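Local coordinates for probable branched-chain amino acid ABC transporter, amino acid binding protein (PDB 3LKB) that probably binds branched-chain amino acids such as valine and delivers them to the membrane components of an ABC transporter for uptake, at residues A[25-30]-A[102-107]; A[79-82]-A[86-89]; A[31-36]-A[285-290]; A[54-57]-A[62-65]; A[124-129]-A[153-158]. The protein carries 2 engineered substitutions. One frame throughout, in Å; residues are numbered along the deposited sequence.

Contact 1. Residues A[25-30]-A[102-107]. With VAL (valine), chain C.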
# COMPACT_ATOMS: atom_id res chain seq x y z
N ALA A 25 -2.24 -3.45 5.01
CA ALA A 25 -1.73 -4.23 3.87
C ALA A 25 -1.34 -5.69 4.27
O ALA A 25 -1.93 -6.65 3.77
CB ALA A 25 -0.57 -3.48 3.17
N PRO A 26 -0.41 -5.83 5.23
CA PRO A 26 -0.03 -7.16 5.69
C PRO A 26 -1.21 -7.92 6.35
O PRO A 26 -1.37 -9.14 6.13
CB PRO A 26 1.13 -6.88 6.65
CG PRO A 26 0.98 -5.44 7.07
CD PRO A 26 0.46 -4.78 5.82
N TYR A 27 -2.05 -7.21 7.08
CA TYR A 27 -3.26 -7.80 7.62
C TYR A 27 -4.19 -8.38 6.53
O TYR A 27 -4.64 -9.52 6.64
CB TYR A 27 -4.02 -6.71 8.39
CG TYR A 27 -5.10 -7.23 9.29
CD1 TYR A 27 -4.92 -7.22 10.67
CD2 TYR A 27 -6.31 -7.70 8.79
CE1 TYR A 27 -5.91 -7.68 11.54
CE2 TYR A 27 -7.32 -8.16 9.66
CZ TYR A 27 -7.11 -8.14 11.04
OH TYR A 27 -8.09 -8.57 11.93
N GLY A 28 -4.49 -7.58 5.51
CA GLY A 28 -5.37 -8.02 4.44
C GLY A 28 -4.73 -9.21 3.79
O GLY A 28 -5.37 -10.23 3.52
N ALA A 29 -3.42 -9.13 3.61
CA ALA A 29 -2.72 -10.18 2.89
C ALA A 29 -2.84 -11.52 3.65
O ALA A 29 -3.04 -12.58 3.05
CB ALA A 29 -1.21 -9.75 2.67
N ALA A 30 -2.70 -11.46 4.97
CA ALA A 30 -2.80 -12.67 5.81
C ALA A 30 -4.18 -13.29 5.69
O ALA A 30 -4.31 -14.50 5.64
CB ALA A 30 -2.47 -12.36 7.26
N ILE A 102 -15.26 -9.89 13.75
CA ILE A 102 -13.95 -9.94 14.38
C ILE A 102 -13.12 -8.81 13.80
O ILE A 102 -12.69 -8.90 12.64
CB ILE A 102 -13.27 -11.28 14.08
CG1 ILE A 102 -14.20 -12.41 14.52
CG2 ILE A 102 -11.87 -11.32 14.71
CD1 ILE A 102 -13.78 -13.83 14.01
N PRO A 103 -12.91 -7.72 14.57
CA PRO A 103 -12.18 -6.54 14.11
C PRO A 103 -10.64 -6.59 14.30
O PRO A 103 -10.15 -7.17 15.26
CB PRO A 103 -12.75 -5.42 14.97
CG PRO A 103 -13.74 -6.02 15.90
CD PRO A 103 -13.49 -7.48 15.90
N ALA A 104 -9.92 -5.98 13.37
CA ALA A 104 -8.53 -5.59 13.58
C ALA A 104 -8.41 -4.47 14.61
O ALA A 104 -7.40 -4.35 15.26
CB ALA A 104 -7.91 -5.13 12.27
N SER A 105 -9.41 -3.61 14.69
CA SER A 105 -9.45 -2.58 15.69
C SER A 105 -9.51 -3.26 17.05
O SER A 105 -10.30 -4.19 17.26
CB SER A 105 -10.75 -1.77 15.55
OG SER A 105 -10.95 -0.98 16.71
N MET A 106 -8.73 -2.76 18.00
CA MET A 106 -8.77 -3.30 19.34
C MET A 106 -9.39 -2.27 20.31
O MET A 106 -8.98 -2.10 21.47
CB MET A 106 -7.35 -3.72 19.69
CG MET A 106 -6.59 -4.46 18.47
SD MET A 106 -4.85 -4.56 18.82
CE MET A 106 -4.45 -5.83 17.65
N HIS A 107 -10.41 -1.56 19.85
CA HIS A 107 -10.92 -0.54 20.70
C HIS A 107 -11.95 -1.15 21.65
O HIS A 107 -12.88 -1.82 21.20
CB HIS A 107 -11.53 0.59 19.90
CG HIS A 107 -12.01 1.69 20.76
ND1 HIS A 107 -12.89 2.66 20.32
CD2 HIS A 107 -11.77 1.97 22.05
CE1 HIS A 107 -13.12 3.52 21.29
NE2 HIS A 107 -12.45 3.12 22.36
N VAL C . -5.63 1.02 12.51
CA VAL C . -6.64 0.33 13.41
C VAL C . -7.37 -0.79 12.76
O VAL C . -6.87 -1.88 12.92
CB VAL C . -7.71 1.25 13.94
CG1 VAL C . -8.59 1.74 12.90
CG2 VAL C . -8.47 0.53 14.87
O HOH W 1 -10.68 -8.77 11.09

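Contact 2. Residues A[79-82]-A[86-89]. With VAL (valine), chain C.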
# COMPACT_ATOMS: atom_id res chain seq x y z
N PHE A 79 -17.98 -11.39 9.72
CA PHE A 79 -17.45 -10.16 9.12
C PHE A 79 -16.10 -9.98 9.79
O PHE A 79 -16.04 -9.87 11.01
CB PHE A 79 -18.37 -9.01 9.52
CG PHE A 79 -17.90 -7.62 9.08
CD1 PHE A 79 -17.02 -7.42 8.01
CD2 PHE A 79 -18.42 -6.49 9.72
CE1 PHE A 79 -16.63 -6.13 7.59
CE2 PHE A 79 -18.06 -5.19 9.32
CZ PHE A 79 -17.13 -5.01 8.24
N LEU A 80 -15.04 -10.01 8.99
CA LEU A 80 -13.70 -9.63 9.39
C LEU A 80 -13.56 -8.13 9.07
O LEU A 80 -13.66 -7.72 7.90
CB LEU A 80 -12.65 -10.45 8.62
CG LEU A 80 -12.66 -11.96 8.89
CD1 LEU A 80 -11.72 -12.73 8.02
CD2 LEU A 80 -12.31 -12.22 10.30
N SER A 81 -13.46 -7.30 10.11
CA SER A 81 -13.48 -5.86 9.87
C SER A 81 -12.16 -5.25 10.28
O SER A 81 -11.24 -5.96 10.71
CB SER A 81 -14.61 -5.18 10.65
OG SER A 81 -14.40 -5.31 12.02
N TYR A 82 -12.09 -3.93 10.16
CA TYR A 82 -10.82 -3.23 10.29
C TYR A 82 -10.89 -1.99 11.16
O TYR A 82 -10.61 -2.11 12.36
CB TYR A 82 -10.28 -2.90 8.92
CG TYR A 82 -8.90 -2.31 8.93
CD1 TYR A 82 -7.81 -3.08 9.29
CD2 TYR A 82 -8.69 -0.98 8.53
CE1 TYR A 82 -6.53 -2.57 9.29
CE2 TYR A 82 -7.40 -0.44 8.53
CZ TYR A 82 -6.33 -1.26 8.92
OH TYR A 82 -5.03 -0.79 8.91
N ALA A 86 -15.07 2.84 11.48
CA ALA A 86 -16.02 2.06 10.70
C ALA A 86 -16.81 1.13 11.58
O ALA A 86 -18.05 1.12 11.50
CB ALA A 86 -15.31 1.27 9.57
N ASN A 87 -16.11 0.38 12.44
CA ASN A 87 -16.78 -0.51 13.39
C ASN A 87 -17.73 0.22 14.30
O ASN A 87 -18.85 -0.25 14.50
CB ASN A 87 -15.77 -1.29 14.22
CG ASN A 87 -15.18 -2.46 13.47
OD1 ASN A 87 -14.17 -2.34 12.77
ND2 ASN A 87 -15.79 -3.61 13.63
N LEU A 88 -17.31 1.36 14.88
CA LEU A 88 -18.27 2.20 15.66
C LEU A 88 -19.58 2.51 14.90
O LEU A 88 -20.66 2.32 15.43
CB LEU A 88 -17.62 3.49 16.13
CG LEU A 88 -16.63 3.18 17.27
CD1 LEU A 88 -15.68 4.34 17.57
CD2 LEU A 88 -17.45 2.82 18.51
N GLN A 89 -19.45 2.90 13.65
CA GLN A 89 -20.54 3.32 12.81
C GLN A 89 -21.46 2.14 12.47
O GLN A 89 -22.65 2.29 12.44
CB GLN A 89 -19.91 3.87 11.51
CG GLN A 89 -20.57 5.06 11.05
CD GLN A 89 -19.94 5.72 9.82
OE1 GLN A 89 -20.04 5.21 8.69
NE2 GLN A 89 -19.35 6.91 10.05
N VAL C . -5.63 1.02 12.51
CA VAL C . -6.64 0.33 13.41
C VAL C . -7.37 -0.79 12.76
O VAL C . -6.87 -1.88 12.92
CB VAL C . -7.71 1.25 13.94
CG1 VAL C . -8.59 1.74 12.90
CG2 VAL C . -8.47 0.53 14.87

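Contact 3. Residues A[31-36]-A[285-290]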
# COMPACT_ATOMS: atom_id res chain seq x y z
N VAL A 31 -5.23 -12.46 5.61
CA VAL A 31 -6.58 -13.03 5.56
C VAL A 31 -6.72 -13.83 4.24
O VAL A 31 -7.20 -14.96 4.21
CB VAL A 31 -7.66 -11.94 5.61
CG1 VAL A 31 -8.99 -12.54 5.33
CG2 VAL A 31 -7.66 -11.21 6.92
N GLU A 32 -6.29 -13.21 3.14
CA GLU A 32 -6.40 -13.82 1.84
C GLU A 32 -5.59 -15.10 1.82
O GLU A 32 -6.06 -16.12 1.36
CB GLU A 32 -5.90 -12.88 0.76
CG GLU A 32 -6.14 -13.45 -0.62
CD GLU A 32 -5.93 -12.43 -1.74
OE1 GLU A 32 -6.32 -11.23 -1.58
OE2 GLU A 32 -5.37 -12.85 -2.78
N ASP A 33 -4.36 -15.04 2.36
CA ASP A 33 -3.49 -16.21 2.38
C ASP A 33 -4.01 -17.41 3.19
O ASP A 33 -3.97 -18.55 2.72
CB ASP A 33 -2.06 -15.83 2.82
CG ASP A 33 -1.36 -15.02 1.77
OD1 ASP A 33 -1.98 -14.89 0.69
OD2 ASP A 33 -0.25 -14.48 2.00
N TYR A 34 -4.49 -17.11 4.36
CA TYR A 34 -5.00 -18.14 5.24
C TYR A 34 -6.22 -18.82 4.63
O TYR A 34 -6.36 -20.05 4.69
CB TYR A 34 -5.37 -17.52 6.58
CG TYR A 34 -5.56 -18.60 7.58
CD1 TYR A 34 -4.46 -19.20 8.13
CD2 TYR A 34 -6.85 -19.00 7.91
CE1 TYR A 34 -4.61 -20.23 9.01
CE2 TYR A 34 -7.01 -20.04 8.79
CZ TYR A 34 -5.90 -20.64 9.33
OH TYR A 34 -6.06 -21.69 10.18
N CYS A 35 -7.09 -17.99 4.05
CA CYS A 35 -8.29 -18.49 3.43
C CYS A 35 -7.92 -19.41 2.27
O CYS A 35 -8.60 -20.42 2.02
CB CYS A 35 -9.16 -17.35 2.93
SG CYS A 35 -10.82 -17.85 2.38
N LYS A 36 -6.82 -19.04 1.60
CA LYS A 36 -6.27 -19.79 0.48
C LYS A 36 -5.76 -21.13 0.96
O LYS A 36 -6.02 -22.17 0.37
CB LYS A 36 -5.11 -19.00 -0.13
CG LYS A 36 -4.92 -19.24 -1.61
CD LYS A 36 -4.85 -17.94 -2.39
CE LYS A 36 -6.22 -17.31 -2.53
NZ LYS A 36 -6.18 -16.06 -3.35
N VAL A 285 4.16 -8.25 12.35
CA VAL A 285 3.24 -8.66 13.39
C VAL A 285 1.80 -8.52 12.90
O VAL A 285 0.92 -9.23 13.37
CB VAL A 285 3.46 -7.88 14.70
CG1 VAL A 285 2.83 -6.46 14.61
CG2 VAL A 285 2.92 -8.69 15.92
N ASN A 286 1.57 -7.67 11.91
CA ASN A 286 0.20 -7.54 11.35
C ASN A 286 -0.27 -8.64 10.39
O ASN A 286 -1.46 -8.96 10.28
CB ASN A 286 -0.03 -6.11 10.91
CG ASN A 286 0.03 -5.17 12.11
OD1 ASN A 286 -0.64 -5.43 13.12
ND2 ASN A 286 0.88 -4.18 12.06
N TYR A 287 0.69 -9.27 9.73
CA TYR A 287 0.45 -10.52 9.04
C TYR A 287 0.08 -11.58 10.08
O TYR A 287 -0.88 -12.29 9.91
CB TYR A 287 1.71 -10.87 8.25
CG TYR A 287 1.54 -11.95 7.23
CD1 TYR A 287 0.80 -11.72 6.09
CD2 TYR A 287 2.10 -13.22 7.43
CE1 TYR A 287 0.62 -12.69 5.15
CE2 TYR A 287 1.92 -14.25 6.47
CZ TYR A 287 1.16 -13.96 5.33
OH TYR A 287 0.95 -14.89 4.35
N THR A 288 0.76 -11.62 11.21
CA THR A 288 0.33 -12.49 12.31
C THR A 288 -1.10 -12.15 12.78
O THR A 288 -1.92 -13.04 13.02
CB THR A 288 1.28 -12.38 13.54
OG1 THR A 288 2.63 -12.33 13.10
CG2 THR A 288 1.11 -13.57 14.50
N ASN A 289 -1.38 -10.85 12.92
CA ASN A 289 -2.66 -10.31 13.39
C ASN A 289 -3.83 -10.70 12.48
O ASN A 289 -4.83 -11.24 12.94
CB ASN A 289 -2.49 -8.80 13.47
CG ASN A 289 -3.61 -8.09 14.19
OD1 ASN A 289 -4.57 -8.72 14.69
ND2 ASN A 289 -3.52 -6.75 14.25
N GLY A 290 -3.69 -10.47 11.18
CA GLY A 290 -4.68 -10.96 10.20
C GLY A 290 -4.86 -12.47 10.17
O GLY A 290 -5.97 -12.98 9.98

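Contact 4. Residues A[54-57]-A[62-65]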
# COMPACT_ATOMS: atom_id res chain seq x y z
N ARG A 54 -11.48 -6.64 0.46
CA ARG A 54 -11.75 -5.32 -0.14
C ARG A 54 -10.89 -4.24 0.52
O ARG A 54 -10.75 -4.19 1.76
CB ARG A 54 -13.23 -4.92 0.02
CG ARG A 54 -14.24 -6.00 -0.40
CD ARG A 54 -14.99 -5.62 -1.64
NE ARG A 54 -14.52 -6.31 -2.83
CZ ARG A 54 -15.30 -6.99 -3.68
NH1 ARG A 54 -16.61 -7.10 -3.47
NH2 ARG A 54 -14.76 -7.54 -4.76
N ASP A 55 -10.31 -3.40 -0.30
CA ASP A 55 -9.63 -2.24 0.14
C ASP A 55 -10.62 -1.09 0.24
O ASP A 55 -11.02 -0.55 -0.78
CB ASP A 55 -8.58 -1.89 -0.91
CG ASP A 55 -7.76 -0.63 -0.55
OD1 ASP A 55 -7.70 -0.21 0.64
OD2 ASP A 55 -7.16 -0.07 -1.47
N ASP A 56 -10.99 -0.71 1.47
CA ASP A 56 -11.83 0.45 1.70
C ASP A 56 -11.05 1.74 1.92
O ASP A 56 -11.67 2.77 2.12
CB ASP A 56 -12.76 0.24 2.90
CG ASP A 56 -12.00 -0.04 4.23
OD1 ASP A 56 -10.88 0.49 4.45
OD2 ASP A 56 -12.57 -0.81 5.07
N GLN A 57 -9.72 1.66 1.92
CA GLN A 57 -8.82 2.81 2.14
C GLN A 57 -9.15 3.66 3.38
O GLN A 57 -8.89 4.87 3.40
CB GLN A 57 -8.76 3.68 0.89
CG GLN A 57 -8.26 2.87 -0.32
CD GLN A 57 -7.98 3.70 -1.52
OE1 GLN A 57 -8.85 4.42 -1.99
NE2 GLN A 57 -6.74 3.60 -2.04
N ASN A 62 -16.99 3.61 2.01
CA ASN A 62 -16.61 2.41 1.29
C ASN A 62 -16.89 1.17 2.16
O ASN A 62 -17.53 0.23 1.69
CB ASN A 62 -15.15 2.46 0.76
CG ASN A 62 -14.95 3.58 -0.25
OD1 ASN A 62 -15.90 3.97 -0.89
ND2 ASN A 62 -13.73 4.13 -0.37
N THR A 63 -16.48 1.18 3.43
CA THR A 63 -16.67 -0.00 4.29
C THR A 63 -18.16 -0.42 4.42
O THR A 63 -18.48 -1.60 4.40
CB THR A 63 -16.11 0.23 5.69
OG1 THR A 63 -14.76 0.71 5.59
CG2 THR A 63 -16.19 -1.05 6.56
N GLN A 64 -19.04 0.57 4.54
CA GLN A 64 -20.46 0.29 4.69
C GLN A 64 -21.00 -0.34 3.41
O GLN A 64 -21.78 -1.31 3.45
CB GLN A 64 -21.25 1.58 5.04
CG GLN A 64 -22.74 1.34 5.48
CD GLN A 64 -23.48 2.63 5.83
OE1 GLN A 64 -22.96 3.46 6.57
NE2 GLN A 64 -24.71 2.79 5.30
N ARG A 65 -20.57 0.22 2.28
CA ARG A 65 -21.08 -0.26 1.00
C ARG A 65 -20.59 -1.68 0.84
O ARG A 65 -21.35 -2.55 0.49
CB ARG A 65 -20.65 0.65 -0.15
CG ARG A 65 -21.17 0.22 -1.57
CD ARG A 65 -20.03 -0.31 -2.52
NE ARG A 65 -18.98 0.70 -2.73
CZ ARG A 65 -18.84 1.43 -3.84
NH1 ARG A 65 -19.67 1.26 -4.86
NH2 ARG A 65 -17.87 2.35 -3.92

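Contact 5. Residues A[124-129]-A[153-158]. With VAL (valine), chain C.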
# COMPACT_ATOMS: atom_id res chain seq x y z
N THR A 124 -6.11 -8.14 23.40
CA THR A 124 -6.26 -6.99 24.30
C THR A 124 -6.59 -5.68 23.58
O THR A 124 -6.31 -5.52 22.39
CB THR A 124 -5.00 -6.77 25.14
OG1 THR A 124 -3.86 -6.52 24.28
CG2 THR A 124 -4.77 -7.98 26.07
N SER A 125 -7.18 -4.74 24.32
CA SER A 125 -7.68 -3.51 23.73
C SER A 125 -6.54 -2.48 23.73
O SER A 125 -5.54 -2.67 24.44
CB SER A 125 -8.87 -3.01 24.52
OG SER A 125 -8.50 -2.60 25.83
N TYR A 126 -6.72 -1.41 22.95
CA TYR A 126 -5.79 -0.27 22.96
C TYR A 126 -5.66 0.29 24.37
O TYR A 126 -4.55 0.59 24.81
CB TYR A 126 -6.26 0.88 22.03
CG TYR A 126 -6.44 0.49 20.58
CD1 TYR A 126 -5.45 -0.22 19.94
CD2 TYR A 126 -7.60 0.84 19.84
CE1 TYR A 126 -5.57 -0.57 18.65
CE2 TYR A 126 -7.73 0.47 18.53
CZ TYR A 126 -6.69 -0.25 17.96
OH TYR A 126 -6.68 -0.68 16.69
N SER A 127 -6.79 0.44 25.05
CA SER A 127 -6.81 0.89 26.45
C SER A 127 -5.98 0.06 27.45
O SER A 127 -5.16 0.63 28.19
CB SER A 127 -8.26 0.98 26.95
OG SER A 127 -8.91 1.99 26.23
N GLU A 128 -6.17 -1.25 27.46
CA GLU A 128 -5.37 -2.10 28.35
C GLU A 128 -3.87 -1.93 28.05
O GLU A 128 -3.06 -1.80 28.96
CB GLU A 128 -5.77 -3.58 28.24
CG GLU A 128 -5.14 -4.49 29.28
CD GLU A 128 -5.94 -5.73 29.64
OE1 GLU A 128 -6.91 -6.14 28.93
OE2 GLU A 128 -5.61 -6.30 30.68
N GLN A 129 -3.53 -1.97 26.77
CA GLN A 129 -2.18 -1.77 26.25
C GLN A 129 -1.61 -0.47 26.79
O GLN A 129 -0.55 -0.47 27.38
CB GLN A 129 -2.19 -1.78 24.67
CG GLN A 129 -2.48 -3.16 24.12
CD GLN A 129 -2.84 -3.17 22.66
OE1 GLN A 129 -2.55 -2.25 21.90
NE2 GLN A 129 -3.50 -4.22 22.26
N SER A 153 -7.78 10.22 14.56
CA SER A 153 -8.97 9.48 14.18
C SER A 153 -9.48 8.90 15.42
O SER A 153 -8.79 8.92 16.43
CB SER A 153 -8.63 8.33 13.22
OG SER A 153 -7.58 7.54 13.73
N PRO A 154 -10.69 8.37 15.36
CA PRO A 154 -11.25 7.54 16.43
C PRO A 154 -10.22 6.48 16.89
O PRO A 154 -10.12 6.20 18.07
CB PRO A 154 -12.45 6.85 15.74
CG PRO A 154 -12.88 7.83 14.65
CD PRO A 154 -11.58 8.47 14.17
N PHE A 155 -9.48 5.88 15.96
CA PHE A 155 -8.37 4.94 16.30
C PHE A 155 -7.28 5.53 17.22
O PHE A 155 -6.87 4.91 18.23
CB PHE A 155 -7.79 4.36 15.01
CG PHE A 155 -6.32 3.93 15.09
CD1 PHE A 155 -5.89 2.96 16.01
CD2 PHE A 155 -5.39 4.44 14.17
CE1 PHE A 155 -4.55 2.51 16.01
CE2 PHE A 155 -4.07 4.00 14.16
CZ PHE A 155 -3.64 3.04 15.10
N GLY A 156 -6.73 6.66 16.90
CA GLY A 156 -5.83 7.33 17.79
C GLY A 156 -6.40 7.75 19.10
O GLY A 156 -5.79 7.64 20.08
N ARG A 157 -7.60 8.25 19.07
CA ARG A 157 -8.25 8.71 20.27
C ARG A 157 -8.78 7.62 21.19
O ARG A 157 -8.99 7.87 22.29
CB ARG A 157 -9.30 9.76 19.94
CG ARG A 157 -8.66 10.91 19.28
CD ARG A 157 -9.52 12.02 18.88
NE ARG A 157 -10.38 11.74 17.77
CZ ARG A 157 -10.25 12.14 16.53
NH1 ARG A 157 -9.23 12.81 16.13
NH2 ARG A 157 -11.16 11.81 15.68
N ALA A 158 -8.96 6.42 20.71
CA ALA A 158 -9.51 5.32 21.48
C ALA A 158 -9.08 5.15 22.94
O ALA A 158 -9.89 5.03 23.79
CB ALA A 158 -9.31 4.04 20.75
N VAL C . -5.63 1.02 12.51
CA VAL C . -6.64 0.33 13.41
C VAL C . -7.37 -0.79 12.76
O VAL C . -6.87 -1.88 12.92
CB VAL C . -7.71 1.25 13.94
CG1 VAL C . -8.59 1.74 12.90
CG2 VAL C . -8.47 0.53 14.87

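Contact 1. Residues A[25-30]-A[102-107]
Behind one wall of the valine pocket, Y27 of helix 21-41 meets A104, just past the end of strand 101-103. Its CG stands anti to the backbone N (chi1 -165°), which sends the ring out from the helix until CE1 lies 3.3 Å from A104 CB. CZ is equally near the same methyl, which approaches the ring obliquely. The phenol end finds its polar partner through water: Y27 OH donates to a water 2.7 Å away, and that water in turn donates to I102 O at 2.5 Å. A single water bridges the phenol and the last carbonyl before P103.

On from A104 the chain turns to the ligand. S105 CB packs 3.3 Å from CG2 of the bound valine, while S105 OG accepts from H107 N at 3.2 Å in an ST turn that shapes the loop. A104 O is itself held by Y232 OH. The Y27 ring meets W12 on strand 6-14 and is touched by N289 and A293 of helix 285-308, so it is packed between helix 285-308 and the strands, with strand 79-81 pairing alongside 101-103.

Contact 2. Residues A[79-82]-A[86-89]
S81 OG and the end of the N87 amide lie 2.7 Å apart, measured to N87 ND2. N87 OD1 is modelled 3.1 Å from the same S81 OG, so the hydroxyl lies against the end of the side chain. The first torsion of S81 (chi1 64°) sets OG between the backbone N and the carbonyl carbon, and N87 reaches in from the first turn of helix 84-97. On the strand, S81 CB also lies 3.5 Å above the F79 ring, offset toward its rim, and that ring stacks on F67.

One residue further, Y82 points its CB away from the helix and serves the ligand instead. One face of its ring covers the valine carboxylate, whose carbon C stands 3.9 Å above the plane, over the centre. The nearest rim atom, Y82 CE1, is 3.7 Å from valine O, and from the main chain Y82 O approaches valine C to 3.5 Å. With an alanine here, the carboxylate would probably lose its flat cover on this side and be able to shift in the pocket.

Strand 79-81, helix 84-97 and strand 101-103 form a beta-alpha-beta unit; the turn from its first strand into its helix builds part of the amino acid site, as is common in periplasmic binding proteins.

Contact 3. Residues A[31-36]-A[285-290]
From D33, on helix 21-41, CB points at helix 285-308 and comes to rest 3.5 Å from Y287 OH. CG, placed anti to its own carbonyl carbon by a chi1 of -70°, keeps the same separation from that hydroxyl. At the tip D33 OD2 accepts a 2.7 Å hydrogen bond from Y287 OH, offering the anti lone pair, the one directed away from OD1. The two side chains meet at about a right angle, with the carboxylate plane turned 73° from the ring. OD2 nevertheless lies in the plane of that ring, at its edge, and stands 3.7 Å from Y287 CE1. The same oxygen has a second partner in a salt bridge with R277 NE; a cation and a phenol on one buried oxygen would be expected to stabilise the negative charge.

In the bilobal fold of the leucine-binding protein family the chain crosses between lobes more than once, and helix 285-308 comes from a late return to the lobe that begins with strand 6-14, where it packs on the first helix. The packing is close: CA of V31 and CA of G290 are only 5.4 Å apart. A side chain at G290 would start out toward the backbone N of V31, so the absence of one lets the helices approach. V31 CG2 lies 3.9 Å from G290 O. One turn along from V31, Y34 extends the seam, its ring lying against M291, A294, A295 and V298.

Contact 4. Residues A[54-57]-A[62-65]
This is a short-range polar contact between D56, in the turn that leaves strand 47-55, and T63, in the first turns of helix 60-72. It lies near the edge of one lobe, beside the second subunit. T63 OG1 donates to D56 OD2 over 2.7 Å. The hydroxyl comes from well above the carboxylate, 63° out of its plane, while T63 CB stands 3.7 Å from the same D56 OD2. What brings the carboxylate there is the D56 torsion (chi1 60°), which lodges CG between the backbone N and the carbonyl carbon, its CB already facing the helix.

Both carboxylate oxygens are occupied. OD2 is also bonded to S13 OG on strand 6-14, and OD1 accepts from the backbone N of Y58, a residue of the valine pocket. T63 OG1 also bonds N59 O. In place of D56, an alanine would probably cost T63 and S13 the acceptor they share, leaving T63 with N59 O, and free the turn before Y58 to move.

N62 packs on the same residue, its CB 3.9 Å from D56 CB, and sends ND2 across to G276 O of the second subunit. Next to it the turn is braced from within: D55 OD1 accepts from Q57 N at 3.0 Å, an Asx turn, and Q57 OE1 bonds R277 NH1 of the second subunit. With two hydroxyls and a backbone N-H converging on it, the buried D56 carboxylate is likely to be stabilised as an anion, and it binds helix, turn and neighbouring strand to one another through a single side chain.

Contact 5. Residues A[124-129]-A[153-158]
Helix 126-140 and the short helix 154-157 bring Y126 and A158 together, their CA atoms 6.9 Å apart, in the lobe of this periplasmic binding fold that faces strand 79-81 and its partners across the valine. Y126 turns its CB toward the other segment, and Y126 CD2 packs 3.7 Å from A158 CB.

Further out the ring meets F155. The two side chains cross at about a right angle, their ring planes 57° apart and the centroids separated by 5.6 Å, an oblique aromatic pair. Y126 CE2 lies in the plane of the F155 ring, at its edge, which leaves a face of that ring for the ligand. Valine N sits 3.6 Å above this face, over the centre, where a charged amino group would probably gain from the pi electrons. F155 CB adds apolar contact, 3.5 Å from valine CG1. S127, next along from Y126, comes no nearer than 4.0 Å from its OG to A158 O and has its polar partner in D162 OD2.

Each helix start is capped by a serine. The bond at S153, to the N-H of G156, is weak and long; the other is firm, with E128 N donating to S125 OG over 3.1 Å at a nearly straight 172°.

Contacts 1, 2 and 5 surround the valine from different sides and all touch it, whereas contacts 3 and 4 lie behind that first shell. Contacts 1 and 2, with centres 10 Å apart, share a two-stranded sheet, where A104 N reaches S81 O at 3.0 Å. To one side of the valine, contact 5 joins contact 1 through M106 O and Y126 N, 2.8 Å apart. Contact 3 uses the same helix as contact 1, one turn on, and Y27 CE1 packs 3.5 Å from N289 CG. Contact 4 meets contact 2 through T63 CG2 and A86 CB, 3.9 Å apart, while its centre stays about 21 Å from that of contact 5.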